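Local coordinates for protein leucine aminopeptidase 1 (Caenorhabditis elegans, PDB 2HC9) that removes the N-terminal amino acid, preferably leucine, from peptides using two zinc ions per subunit, and probably serves as a digestive enzyme, at residues G325-I330 / S417-K422; K252-D257 / D334-L339; R175-P180 / M272-G277; T362-Q367 / H455-A460; S396-A401 / T469-A474. The protein carries 1 engineered substitution. One frame throughout, in Å; residues are numbered along the deposited sequence.

Contact 1 (G325-I330 / S417-K422)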
# COMPACT_ATOMS: atom_id res chain seq x y z
N GLY A 325 -30.72 11.00 -22.50
CA GLY A 325 -31.75 10.00 -22.20
C GLY A 325 -31.17 8.63 -21.85
O GLY A 325 -31.90 7.77 -21.37
N LYS A 326 -29.87 8.43 -22.11
CA LYS A 326 -29.22 7.14 -21.79
C LYS A 326 -28.89 7.04 -20.29
O LYS A 326 -28.69 8.06 -19.63
CB LYS A 326 -27.94 6.94 -22.61
CG LYS A 326 -28.27 6.64 -24.08
CD LYS A 326 -27.02 6.62 -24.94
CE LYS A 326 -27.40 6.31 -26.40
NZ LYS A 326 -28.15 5.01 -26.54
N THR A 327 -28.83 5.82 -19.76
CA THR A 327 -28.49 5.66 -18.34
C THR A 327 -27.01 5.31 -18.14
O THR A 327 -26.42 4.59 -18.95
CB THR A 327 -29.37 4.60 -17.64
OG1 THR A 327 -29.34 3.38 -18.42
CG2 THR A 327 -30.85 5.11 -17.52
N VAL A 328 -26.42 5.82 -17.07
CA VAL A 328 -25.02 5.53 -16.78
C VAL A 328 -24.95 5.02 -15.32
O VAL A 328 -25.47 5.66 -14.40
CB VAL A 328 -24.07 6.76 -17.00
CG1 VAL A 328 -22.66 6.38 -16.53
CG2 VAL A 328 -24.05 7.16 -18.50
N GLU A 329 -24.31 3.86 -15.14
CA GLU A 329 -24.00 3.35 -13.78
C GLU A 329 -22.68 3.96 -13.38
O GLU A 329 -21.64 3.71 -14.03
CB GLU A 329 -23.88 1.83 -13.81
CG GLU A 329 -23.58 1.24 -12.44
CD GLU A 329 -23.47 -0.29 -12.46
OE1 GLU A 329 -23.55 -0.93 -13.55
OE2 GLU A 329 -23.30 -0.83 -11.36
N ILE A 330 -22.71 4.78 -12.34
CA ILE A 330 -21.49 5.42 -11.85
C ILE A 330 -20.77 4.42 -10.95
O ILE A 330 -21.23 4.16 -9.83
CB ILE A 330 -21.81 6.69 -11.05
CG1 ILE A 330 -22.66 7.66 -11.90
CG2 ILE A 330 -20.49 7.37 -10.56
CD1 ILE A 330 -23.18 8.91 -11.13
N SER A 417 -24.42 -4.36 -16.57
CA SER A 417 -25.56 -5.28 -16.59
C SER A 417 -26.90 -4.59 -16.44
O SER A 417 -27.91 -5.11 -16.85
CB SER A 417 -25.42 -6.32 -15.48
OG SER A 417 -24.29 -7.14 -15.72
N ILE A 418 -26.91 -3.42 -15.83
CA ILE A 418 -28.19 -2.85 -15.43
C ILE A 418 -28.42 -1.44 -15.94
O ILE A 418 -29.50 -0.90 -15.81
CB ILE A 418 -28.36 -2.89 -13.92
CG1 ILE A 418 -27.15 -2.26 -13.23
CG2 ILE A 418 -28.58 -4.34 -13.43
CD1 ILE A 418 -27.28 -2.25 -11.75
N ALA A 419 -27.39 -0.83 -16.52
CA ALA A 419 -27.60 0.47 -17.15
C ALA A 419 -27.04 0.39 -18.55
O ALA A 419 -26.46 -0.61 -18.95
CB ALA A 419 -26.90 1.58 -16.37
N ASP A 420 -27.23 1.46 -19.32
CA ASP A 420 -26.73 1.47 -20.69
C ASP A 420 -25.21 1.37 -20.74
O ASP A 420 -24.66 0.81 -21.68
CB ASP A 420 -27.20 2.73 -21.41
CG ASP A 420 -28.69 2.73 -21.68
OD1 ASP A 420 -29.29 1.63 -21.81
OD2 ASP A 420 -29.26 3.83 -21.78
N MET A 421 -24.55 1.86 -19.70
CA MET A 421 -23.08 1.74 -19.61
C MET A 421 -22.66 2.11 -18.20
O MET A 421 -23.44 2.72 -17.45
CB MET A 421 -22.39 2.68 -20.61
CG MET A 421 -22.64 4.16 -20.29
SD MET A 421 -22.48 5.23 -21.75
CE MET A 421 -24.11 4.95 -22.41
N LYS A 422 -21.43 1.76 -17.85
CA LYS A 422 -20.79 2.30 -16.64
C LYS A 422 -19.96 3.50 -17.08
O LYS A 422 -19.64 3.62 -18.25
CB LYS A 422 -19.84 1.25 -16.06
CG LYS A 422 -20.51 -0.01 -15.51
CD LYS A 422 -19.51 -0.85 -14.70
CE LYS A 422 -20.22 -2.09 -14.11
NZ LYS A 422 -19.27 -2.97 -13.35
O HOH W 1 -23.61 -3.80 -14.02
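Glu329 and Lys422 pair in parallel within a small three-stranded sheet, where strand 327-329 runs between strands 319-321 and 421-422. Glu329 N donates to Met421 O (2.7 Å, 168° at the hydrogen), and Lys422 CA directs its hydrogen at Glu329 O, 3.1 Å away. Further back, the bond from Met421 N to Thr327 O is weak, and side chains take over from the backbone. Asp420 does most of this work. Its CB lies 3.2 Å from Thr327 O, its CG packs against the threonine hydroxyl, and its OD2 accepts from Thr327 N at 2.9 Å, met from above the carboxylate plane. CG stands beside its own backbone N (chi1 -70°), and that N donates in return to Thr327 OG1 at 3.0 Å, so the two residues bond each other twice. The pair also faces a subunit interface: Asp420 OD2 bonds Thr138, and Thr327 OG1 bonds Met136 O, both of a second subunit. Glu329 stretches out alongside Lys422, its OE1 against the lysine methylenes CG and CE. Ser416 OG bonds this oxygen, which also takes a hydrogen from a water 2.9 Å away that accepts from Ser417 N.

Contact 2 (K252-D257 / D334-L339). With ZN (zinc ion), chain B; ZN (zinc ion), chain C; BCT (bicarbonate ion), chain D.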
# COMPACT_ATOMS: atom_id res chain seq x y z
N LYS A 252 -14.47 21.09 -19.69
CA LYS A 252 -14.64 20.54 -18.33
C LYS A 252 -14.25 21.59 -17.30
O LYS A 252 -13.07 21.98 -17.22
CB LYS A 252 -13.75 19.30 -18.13
CG LYS A 252 -13.79 18.74 -16.67
CD LYS A 252 -12.86 17.53 -16.52
CE LYS A 252 -12.83 17.12 -15.03
NZ LYS A 252 -11.94 15.91 -14.77
N GLY A 253 -15.24 22.04 -16.54
CA GLY A 253 -15.04 23.07 -15.52
C GLY A 253 -15.24 22.58 -14.10
O GLY A 253 -16.05 23.12 -13.34
N VAL A 254 -14.49 21.55 -13.73
CA VAL A 254 -14.55 21.07 -12.36
C VAL A 254 -13.67 21.98 -11.50
O VAL A 254 -12.44 21.87 -11.50
CB VAL A 254 -14.14 19.58 -12.25
CG1 VAL A 254 -14.14 19.15 -10.77
CG2 VAL A 254 -15.17 18.71 -13.06
N VAL A 255 -14.32 22.89 -10.77
CA VAL A 255 -13.57 23.92 -10.05
C VAL A 255 -12.72 23.32 -8.92
O VAL A 255 -11.68 23.86 -8.57
CB VAL A 255 -14.47 25.06 -9.51
CG1 VAL A 255 -15.18 25.77 -10.67
CG2 VAL A 255 -15.50 24.54 -8.50
N TYR A 256 -13.18 22.20 -8.37
CA TYR A 256 -12.33 21.39 -7.51
C TYR A 256 -12.80 19.97 -7.57
O TYR A 256 -14.01 19.72 -7.57
CB TYR A 256 -12.42 21.85 -6.04
CG TYR A 256 -11.27 21.32 -5.25
CD1 TYR A 256 -10.04 21.99 -5.24
CD2 TYR A 256 -11.38 20.11 -4.55
CE1 TYR A 256 -8.95 21.49 -4.51
CE2 TYR A 256 -10.32 19.61 -3.82
CZ TYR A 256 -9.12 20.28 -3.81
OH TYR A 256 -8.11 19.75 -3.09
N ASP A 257 -11.86 19.04 -7.60
CA ASP A 257 -12.19 17.62 -7.61
C ASP A 257 -11.60 16.93 -6.36
O ASP A 257 -10.41 16.64 -6.30
CB ASP A 257 -11.61 17.00 -8.88
CG ASP A 257 -12.15 15.62 -9.16
OD1 ASP A 257 -13.05 15.14 -8.40
OD2 ASP A 257 -11.68 15.03 -10.17
N ASP A 334 -14.93 9.66 -9.16
CA ASP A 334 -13.79 10.51 -9.60
C ASP A 334 -13.67 10.53 -11.14
O ASP A 334 -12.85 11.26 -11.71
CB ASP A 334 -12.51 9.97 -8.97
CG ASP A 334 -11.36 10.97 -8.97
OD1 ASP A 334 -11.51 12.14 -9.38
OD2 ASP A 334 -10.27 10.57 -8.53
N ALA A 335 -14.49 9.73 -11.82
CA ALA A 335 -14.55 9.77 -13.29
C ALA A 335 -15.75 10.69 -13.64
O ALA A 335 -16.70 10.30 -14.38
CB ALA A 335 -14.74 8.34 -13.85
N GLU A 336 -15.70 11.91 -13.08
CA GLU A 336 -16.85 12.83 -13.11
C GLU A 336 -16.83 13.77 -14.32
O GLU A 336 -17.90 14.21 -14.81
CB GLU A 336 -16.96 13.61 -11.78
CG GLU A 336 -16.17 14.95 -11.74
CD GLU A 336 -14.67 14.72 -11.75
OE1 GLU A 336 -13.92 15.58 -12.27
OE2 GLU A 336 -14.22 13.68 -11.25
N GLY A 337 -15.63 14.11 -14.80
CA GLY A 337 -15.51 14.98 -15.97
C GLY A 337 -16.23 14.42 -17.19
O GLY A 337 -16.92 15.14 -17.91
N ARG A 338 -16.11 13.12 -17.40
CA ARG A 338 -16.70 12.51 -18.57
C ARG A 338 -18.24 12.52 -18.50
O ARG A 338 -18.91 12.63 -19.53
CB ARG A 338 -16.15 11.09 -18.78
CG ARG A 338 -16.54 10.10 -17.65
CD ARG A 338 -15.66 8.82 -17.72
NE ARG A 338 -14.31 9.10 -17.21
CZ ARG A 338 -13.39 8.15 -17.03
NH1 ARG A 338 -13.68 6.87 -17.30
NH2 ARG A 338 -12.19 8.48 -16.56
N LEU A 339 -18.79 12.46 -17.28
CA LEU A 339 -20.26 12.54 -17.08
C LEU A 339 -20.74 13.94 -17.48
O LEU A 339 -21.70 14.09 -18.23
CB LEU A 339 -20.62 12.31 -15.60
CG LEU A 339 -20.35 10.86 -15.09
CD1 LEU A 339 -20.64 10.76 -13.59
CD2 LEU A 339 -21.20 9.84 -15.87
ZN ZN B . -12.27 13.20 -10.89
ZN ZN C . -11.91 15.65 -12.66
C BCT D . -12.93 12.08 -15.56
O1 BCT D . -12.96 13.13 -14.90
O2 BCT D . -11.86 11.46 -15.75
O3 BCT D . -14.05 11.60 -16.02
O HOH W 2 -11.26 13.67 -12.58
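Lys252 and Gly337 bring the two backbones nearest to each other, their CA atoms 6.1 Å apart, where the end of strand 246-254 faces the start of helix 337-350. The chain turns a corner at Val255, and from there Asp257 looks across at Asp334 in the loop before the helix. Glycine at 337 lets the extended Lys252 chain run close past the backbone, CD and CE lying against Gly337 CA, so that NZ ends on a zinc ion at 2.1 Å. Glu336 reaches the metals by a bend at chi2 (-68°), and its carboxylate straddles them: OE1 binds the zinc held by Lys252, OE2 the other. Val254 CG2 flanks OE1 at 3.5 Å. Asp257 approaches from the opposite direction, its carboxylate plane 68° from that of Glu336. Its OD1 accepts from Gly259 N, and its OD2 bridges unevenly, 2.0 Å from the zinc shared with Asp334 and 2.6 Å from the zinc bound by Lys252. Asp334 grips its zinc twice, through OD1 and backbone O, while Lys264 forms a salt bridge with its OD2. A water bridges the two ions, and Asp275 completes the site of the zinc bound by Lys252. Beside them sits a bicarbonate, held by Gly337 N at its O1 and by Arg338 N and NE at O3; NH2 reaches O2 at 3.1 Å, in plane at the guanidinium edge, and Ala335 CB covers one guanidinium face. Two zinc ions sharing aspartate and glutamate carboxylates, next to an arginine-bound bicarbonate, make up the dinuclear active site characteristic of M17 leucine aminopeptidases.

Contact 3 (R175-P180 / M272-G277). With ZN (zinc ion), chain C.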
# COMPACT_ATOMS: atom_id res chain seq x y z
N ARG A 175 -4.46 32.14 -15.03
CA ARG A 175 -4.98 32.77 -13.80
C ARG A 175 -6.15 31.98 -13.20
O ARG A 175 -6.21 31.75 -11.97
CB ARG A 175 -5.44 34.22 -14.09
CG ARG A 175 -6.14 34.88 -12.87
CD ARG A 175 -6.62 36.31 -13.18
NE ARG A 175 -7.67 36.37 -14.19
CZ ARG A 175 -8.97 36.09 -13.99
NH1 ARG A 175 -9.42 35.69 -12.80
NH2 ARG A 175 -9.83 36.22 -14.98
N LEU A 176 -7.10 31.61 -14.07
CA LEU A 176 -8.28 30.87 -13.63
C LEU A 176 -7.84 29.53 -13.02
O LEU A 176 -8.32 29.13 -11.98
CB LEU A 176 -9.26 30.65 -14.81
CG LEU A 176 -9.89 31.97 -15.35
CD1 LEU A 176 -10.66 31.65 -16.66
CD2 LEU A 176 -10.85 32.54 -14.31
N ILE A 177 -6.89 28.87 -13.67
CA ILE A 177 -6.35 27.60 -13.19
C ILE A 177 -5.64 27.75 -11.85
O ILE A 177 -5.85 26.92 -10.95
CB ILE A 177 -5.43 26.96 -14.25
CG1 ILE A 177 -6.31 26.44 -15.41
CG2 ILE A 177 -4.51 25.82 -13.64
CD1 ILE A 177 -5.49 26.09 -16.67
N ASP A 178 -4.82 28.80 -11.69
CA ASP A 178 -3.98 28.94 -10.48
C ASP A 178 -4.78 29.38 -9.25
O ASP A 178 -4.31 29.20 -8.14
CB ASP A 178 -2.89 30.01 -10.70
CG ASP A 178 -1.85 29.60 -11.74
OD1 ASP A 178 -1.76 28.40 -12.06
OD2 ASP A 178 -1.12 30.50 -12.21
N THR A 179 -5.95 29.97 -9.47
CA THR A 179 -6.76 30.52 -8.37
C THR A 179 -7.31 29.33 -7.55
O THR A 179 -7.87 28.41 -8.11
CB THR A 179 -7.95 31.38 -8.92
OG1 THR A 179 -7.45 32.43 -9.77
CG2 THR A 179 -8.77 31.99 -7.81
N PRO A 180 -7.14 29.36 -6.22
CA PRO A 180 -7.66 28.25 -5.42
C PRO A 180 -9.18 28.21 -5.48
O PRO A 180 -9.81 29.23 -5.69
CB PRO A 180 -7.22 28.59 -4.00
CG PRO A 180 -6.99 30.07 -3.99
CD PRO A 180 -6.50 30.41 -5.39
N MET A 272 -5.95 19.84 -7.28
CA MET A 272 -7.25 19.62 -7.91
C MET A 272 -8.14 20.86 -8.14
O MET A 272 -9.19 20.74 -8.77
CB MET A 272 -8.03 18.49 -7.22
CG MET A 272 -7.40 17.10 -7.45
SD MET A 272 -7.28 16.66 -9.20
CE MET A 272 -5.56 16.97 -9.54
N LYS A 273 -7.69 22.04 -7.70
CA LYS A 273 -8.21 23.31 -8.25
C LYS A 273 -8.02 23.41 -9.77
O LYS A 273 -8.70 24.20 -10.43
CB LYS A 273 -7.51 24.52 -7.59
CG LYS A 273 -6.08 24.77 -8.15
CD LYS A 273 -5.29 25.78 -7.31
CE LYS A 273 -3.81 25.76 -7.73
NZ LYS A 273 -3.05 26.96 -7.17
N ARG A 274 -7.08 22.63 -10.33
CA ARG A 274 -6.72 22.79 -11.74
C ARG A 274 -7.63 21.96 -12.64
O ARG A 274 -7.47 21.97 -13.86
CB ARG A 274 -5.25 22.43 -11.99
CG ARG A 274 -4.26 23.29 -11.16
CD ARG A 274 -2.78 23.00 -11.58
NE ARG A 274 -1.89 23.52 -10.54
CZ ARG A 274 -0.89 22.86 -9.97
NH1 ARG A 274 -0.56 21.62 -10.34
NH2 ARG A 274 -0.19 23.49 -9.04
N ASP A 275 -8.62 21.27 -12.04
CA ASP A 275 -9.49 20.38 -12.80
C ASP A 275 -10.55 21.10 -13.67
O ASP A 275 -11.42 20.47 -14.28
CB ASP A 275 -10.16 19.40 -11.83
CG ASP A 275 -10.50 18.07 -12.48
OD1 ASP A 275 -9.82 17.63 -13.44
OD2 ASP A 275 -11.45 17.44 -11.99
N MET A 276 -10.48 22.43 -13.71
CA MET A 276 -11.31 23.27 -14.60
C MET A 276 -10.48 23.86 -15.75
O MET A 276 -10.95 24.77 -16.47
CB MET A 276 -12.00 24.41 -13.79
CG MET A 276 -11.14 25.10 -12.69
SD MET A 276 -9.55 25.72 -13.24
CE MET A 276 -10.16 27.08 -14.27
N GLY A 277 -9.25 23.35 -15.95
CA GLY A 277 -8.38 23.89 -17.01
C GLY A 277 -8.96 23.80 -18.43
O GLY A 277 -8.71 24.68 -19.28
ZN ZN C . -11.91 15.65 -12.66
O HOH W 3 -1.55 26.42 -10.24
O HOH W 2 -11.26 13.67 -12.58
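Lys273 NZ donates to Asp178 O over 2.7 Å, tilted 33° from the carbonyl plane. The bond ties the C-terminal end of helix 157-178 to the short 3-10 turn 272-274 that leads toward helix 277-290. A carbonyl at the end of a helix probably carries extra negative polarisation, which would suit the ammonium group. Lys273 is extended beyond CG and runs along the backbone oxygens of this helix end, with CG 3.5 Å from Ile177 O and CD near Thr179 O. Its own backbone N bonds Asp317 of a third subunit. Apolar packing fills the centre of the contact. Ile177 spreads its branches over the turn: CG2 crosses the Arg274 chain, touching CG at 3.6 Å, while CD1 presses on Gly277 CA. Met276 curls back on itself, bent at both chi2 (52°) and chi3 (70°), which brings SD to 3.7 Å from Ile177 CA and CE against Leu176 CB and O. A water completes the polar flank, giving a hydrogen to Asp178 OD1 and accepting from Arg274 NE at 2.9 Å. Beyond it both charges have direct partners: Gly468 N and Arg467 for Asp178, Glu463 for Arg274. One direct hydrogen bond, apolar packing and a water bridge thus join the helix end to the turn. Next along the chain comes Asp275, whose CB points away from 175-180 and whose OD2 binds a zinc ion at 2.0 Å.

Contact 4 (T362-Q367 / H455-A460)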
# COMPACT_ATOMS: atom_id res chain seq x y z
N THR A 362 -9.14 18.36 -18.50
CA THR A 362 -8.09 17.73 -17.70
C THR A 362 -8.69 16.42 -17.17
O THR A 362 -9.19 16.37 -16.04
CB THR A 362 -7.68 18.64 -16.51
OG1 THR A 362 -8.84 19.01 -15.78
CG2 THR A 362 -7.03 19.91 -17.01
N LEU A 363 -8.70 15.38 -18.00
CA LEU A 363 -9.64 14.29 -17.76
C LEU A 363 -9.04 13.17 -16.92
O LEU A 363 -9.67 12.71 -15.97
CB LEU A 363 -10.24 13.74 -19.09
CG LEU A 363 -11.55 12.97 -18.85
CD1 LEU A 363 -12.68 13.89 -18.31
CD2 LEU A 363 -11.99 12.31 -20.16
N THR A 364 -7.83 12.72 -17.26
CA THR A 364 -7.27 11.48 -16.67
C THR A 364 -5.78 11.63 -16.34
O THR A 364 -5.04 12.23 -17.10
CB THR A 364 -7.44 10.24 -17.61
OG1 THR A 364 -6.70 10.42 -18.84
CG2 THR A 364 -8.93 10.02 -17.93
N GLY A 365 -5.38 11.07 -15.20
CA GLY A 365 -3.97 10.81 -14.91
C GLY A 365 -3.33 9.88 -15.94
O GLY A 365 -2.13 10.02 -16.24
N ALA A 366 -4.12 8.96 -16.49
CA ALA A 366 -3.64 8.03 -17.53
C ALA A 366 -3.14 8.73 -18.79
O ALA A 366 -2.30 8.17 -19.51
CB ALA A 366 -4.72 7.04 -17.89
N GLN A 367 -3.64 9.94 -19.06
CA GLN A 367 -3.24 10.68 -20.28
C GLN A 367 -1.71 10.82 -20.43
O GLN A 367 -1.18 10.66 -21.52
CB GLN A 367 -4.01 12.02 -20.38
CG GLN A 367 -3.49 13.01 -21.44
CD GLN A 367 -2.31 13.82 -20.93
OE1 GLN A 367 -2.37 14.41 -19.84
NE2 GLN A 367 -1.21 13.81 -21.67
N HIS A 455 -12.31 14.79 -28.94
CA HIS A 455 -12.10 14.89 -27.49
C HIS A 455 -10.60 15.11 -27.24
O HIS A 455 -9.77 14.44 -27.86
CB HIS A 455 -12.56 13.56 -26.85
CG HIS A 455 -12.00 13.33 -25.49
ND1 HIS A 455 -12.34 14.11 -24.40
CD2 HIS A 455 -11.11 12.40 -25.03
CE1 HIS A 455 -11.68 13.68 -23.34
NE2 HIS A 455 -10.93 12.65 -23.69
N LEU A 456 -10.24 16.05 -26.36
CA LEU A 456 -8.84 16.39 -26.15
C LEU A 456 -8.59 16.36 -24.64
O LEU A 456 -9.16 17.17 -23.90
CB LEU A 456 -8.54 17.80 -26.72
CG LEU A 456 -7.07 18.25 -26.62
CD1 LEU A 456 -6.14 17.33 -27.43
CD2 LEU A 456 -6.94 19.70 -27.11
N ASP A 457 -7.72 15.46 -24.19
CA ASP A 457 -7.38 15.32 -22.77
C ASP A 457 -6.05 16.05 -22.50
O ASP A 457 -5.00 15.71 -23.06
CB ASP A 457 -7.24 13.82 -22.44
CG ASP A 457 -7.15 13.52 -20.93
OD1 ASP A 457 -6.86 14.39 -20.08
OD2 ASP A 457 -7.36 12.33 -20.59
N ILE A 458 -6.13 17.06 -21.64
CA ILE A 458 -5.00 17.98 -21.44
C ILE A 458 -4.53 17.98 -19.98
O ILE A 458 -3.88 18.94 -19.53
CB ILE A 458 -5.37 19.43 -21.90
CG1 ILE A 458 -6.54 20.00 -21.06
CG2 ILE A 458 -5.73 19.43 -23.39
CD1 ILE A 458 -6.69 21.56 -21.17
N ALA A 459 -4.81 16.91 -19.24
CA ALA A 459 -4.50 16.88 -17.80
C ALA A 459 -3.07 17.34 -17.51
O ALA A 459 -2.85 18.22 -16.67
CB ALA A 459 -4.76 15.48 -17.24
N ALA A 460 -2.09 16.73 -18.17
CA ALA A 460 -0.69 17.07 -17.89
C ALA A 460 -0.21 18.35 -18.60
O ALA A 460 0.46 19.18 -17.97
CB ALA A 460 0.26 15.87 -18.18
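Leu363 CD2 lies 3.5 Å from His455 CE1, meeting the imidazole obliquely, while Asp457 N stands above one face of the ring, toward its rim. The ring's ND1 bonds Asp359, fixing its rotation. Two further flat groups, the Asp457 carboxylate and the Gln367 amide, have planes 64° apart, and Gln367 packs on the carboxylate through its methylene CB, 3.4 Å from OD2. Asp457 is the centre of the contact. Leu363 N meets its OD1 from above the carboxylate plane at 2.9 Å; Thr364 N and Ala459 N add weak bonds to the same oxygen. OD2 takes the Thr364 hydroxyl on its syn side at 2.7 Å, only 18° out of plane. Such a set of donors probably stabilises the carboxylate in its buried setting. Thr364 OG1 also accepts weakly from Gln367 N, a capping bond ahead of helix 367-371, so the same hydroxyl joins the aspartate to the weak cap. Gln367 then bends at chi2 (-83°) to reach the other backbone, where OE1 accepts from Ala460 N at 2.9 Å; its NE2 bonds Ser371 OG and Gly372 O. Closest of all run the chains at Thr362 and Ala459, their CA atoms 3.7 Å apart. On this side the Thr362 hydroxyl bonds the zinc ligand Asp275. The parallel strands 356-361 and 452-457 here end side by side, and the loop leaving the first is held in shape by the aspartate that closes the second. Leu363 and Thr364 of that loop line the bicarbonate pocket, making this a wall of the aminopeptidase active site.

Contact 5 (S396-A401 / T469-A474)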
# COMPACT_ATOMS: atom_id res chain seq x y z
N SER A 396 1.21 26.07 -33.02
CA SER A 396 0.84 26.90 -31.85
C SER A 396 1.78 26.70 -30.68
O SER A 396 1.84 27.55 -29.80
CB SER A 396 -0.58 26.56 -31.35
OG SER A 396 -0.69 25.18 -31.00
N GLY A 397 2.48 25.56 -30.65
CA GLY A 397 3.17 25.12 -29.43
C GLY A 397 2.33 24.44 -28.35
O GLY A 397 2.89 23.95 -27.36
N ASP A 398 1.00 24.36 -28.54
CA ASP A 398 0.12 23.60 -27.66
C ASP A 398 0.04 22.20 -28.31
O ASP A 398 -0.85 21.92 -29.10
CB ASP A 398 -1.29 24.22 -27.61
CG ASP A 398 -1.39 25.45 -26.70
OD1 ASP A 398 -0.37 25.86 -26.06
OD2 ASP A 398 -2.49 26.03 -26.63
N LEU A 399 1.02 21.35 -28.02
CA LEU A 399 1.20 20.08 -28.75
C LEU A 399 0.04 19.13 -28.57
O LEU A 399 -0.62 19.13 -27.52
CB LEU A 399 2.50 19.40 -28.32
CG LEU A 399 3.77 20.17 -28.73
CD1 LEU A 399 5.01 19.55 -28.10
CD2 LEU A 399 3.89 20.10 -30.25
N VAL A 400 -0.24 18.35 -29.62
CA VAL A 400 -1.34 17.37 -29.59
C VAL A 400 -0.80 16.06 -30.21
O VAL A 400 -0.08 16.09 -31.23
CB VAL A 400 -2.54 17.86 -30.41
CG1 VAL A 400 -3.66 16.81 -30.41
CG2 VAL A 400 -3.07 19.20 -29.86
N ALA A 401 -1.13 14.94 -29.56
CA ALA A 401 -0.80 13.60 -30.06
C ALA A 401 -2.10 12.82 -30.21
O ALA A 401 -3.09 13.07 -29.48
CB ALA A 401 0.16 12.87 -29.05
N THR A 469 -0.27 26.37 -17.51
CA THR A 469 0.43 26.83 -18.72
C THR A 469 -0.44 27.74 -19.59
O THR A 469 0.06 28.40 -20.51
CB THR A 469 0.85 25.63 -19.59
OG1 THR A 469 -0.31 24.79 -19.81
CG2 THR A 469 1.96 24.82 -18.90
N GLY A 470 -1.75 27.74 -19.35
CA GLY A 470 -2.64 28.44 -20.28
C GLY A 470 -2.81 27.76 -21.64
O GLY A 470 -2.96 28.42 -22.66
N TYR A 471 -2.75 26.42 -21.63
CA TYR A 471 -2.97 25.61 -22.84
C TYR A 471 -4.39 25.80 -23.37
O TYR A 471 -5.37 25.81 -22.60
CB TYR A 471 -2.76 24.14 -22.46
CG TYR A 471 -2.77 23.16 -23.61
CD1 TYR A 471 -1.57 22.64 -24.11
CD2 TYR A 471 -3.98 22.73 -24.16
CE1 TYR A 471 -1.58 21.69 -25.16
CE2 TYR A 471 -4.01 21.81 -25.19
CZ TYR A 471 -2.83 21.30 -25.69
OH TYR A 471 -2.90 20.36 -26.69
N GLY A 472 -4.50 25.90 -24.70
CA GLY A 472 -5.81 25.86 -25.33
C GLY A 472 -6.04 27.04 -26.29
O GLY A 472 -6.31 26.82 -27.45
N PRO A 473 -5.94 28.30 -25.80
CA PRO A 473 -6.10 29.45 -26.71
C PRO A 473 -5.16 29.45 -27.93
O PRO A 473 -5.60 29.74 -29.04
CB PRO A 473 -5.82 30.67 -25.81
CG PRO A 473 -6.24 30.17 -24.39
CD PRO A 473 -5.82 28.72 -24.38
N ALA A 474 -3.89 29.09 -27.74
CA ALA A 474 -2.96 29.09 -28.88
C ALA A 474 -3.37 27.98 -29.86
O ALA A 474 -3.44 28.22 -31.06
CB ALA A 474 -1.51 28.93 -28.42
O HOH W 4 -2.38 28.38 -25.35
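Asp398 lies flat against the Tyr471 ring, and this stack is the tight heart of the contact. The carboxylate and ring planes are only 16° apart, and CB sits over one ring face, 3.9 Å from the centroid in a CH-pi contact. The Tyr471 hydroxyl donates to Leu399 O at 2.7 Å; this oxygen lies in the ring plane at its edge, though the hydroxyl approaches it from above the carbonyl plane. Val400 CG2 touches the same hydroxyl at 3.4 Å. At the far end of the carboxylate, Asp398 OD2 accepts from Gly472 N at 2.8 Å, met 48° out of its plane, and also from Leu475 N, while OD1 forms a salt bridge with Arg129. Gly472 is the N-cap of helix 473-480, so this negative charge probably gains from the helix start. The loose side begins next to OD2, where a water stands in for direct contacts: it gives hydrogens to OD2 and to Gly470 O and accepts from Ala474 N at 2.9 Å. Beyond it, Ser396 merely rests its CB on Ala474 O at 3.3 Å. Its OG, turned between its own N and carbonyl carbon (chi1 58°), accepts from Asp398 N in an ST turn and bonds Ala392 O. The contact thus fits the turn between helix 383-396 and strand 400-402 onto the start of helix 473-480, with Tyr471 and Val400 covering Leu456 of strand 452-457 and Pro473 packed on helix 157-178.

Overall arrangement
Following the chain from its N terminus, contact 3 opens first and joins the end of helix 157-178 to the loop before helix 277-290. Contact 2 starts inside that span and crosses it, closing at the head of helix 337-350; contact 1 crosses contact 2 in turn and touches it where Val328 and Ile330 meet Leu339. Contact 4 crosses contact 1, and contact 5 crosses both, ending at helix 473-480. None nests within another, and contact 3 closes before contacts 1, 4 and 5 open. Contacts 2, 3 and 4 cluster around the metals, contact 5 backs contact 4 through Ile458 and Tyr471, and contact 1 lies outermost, about 31 Å between its centre and the chain's.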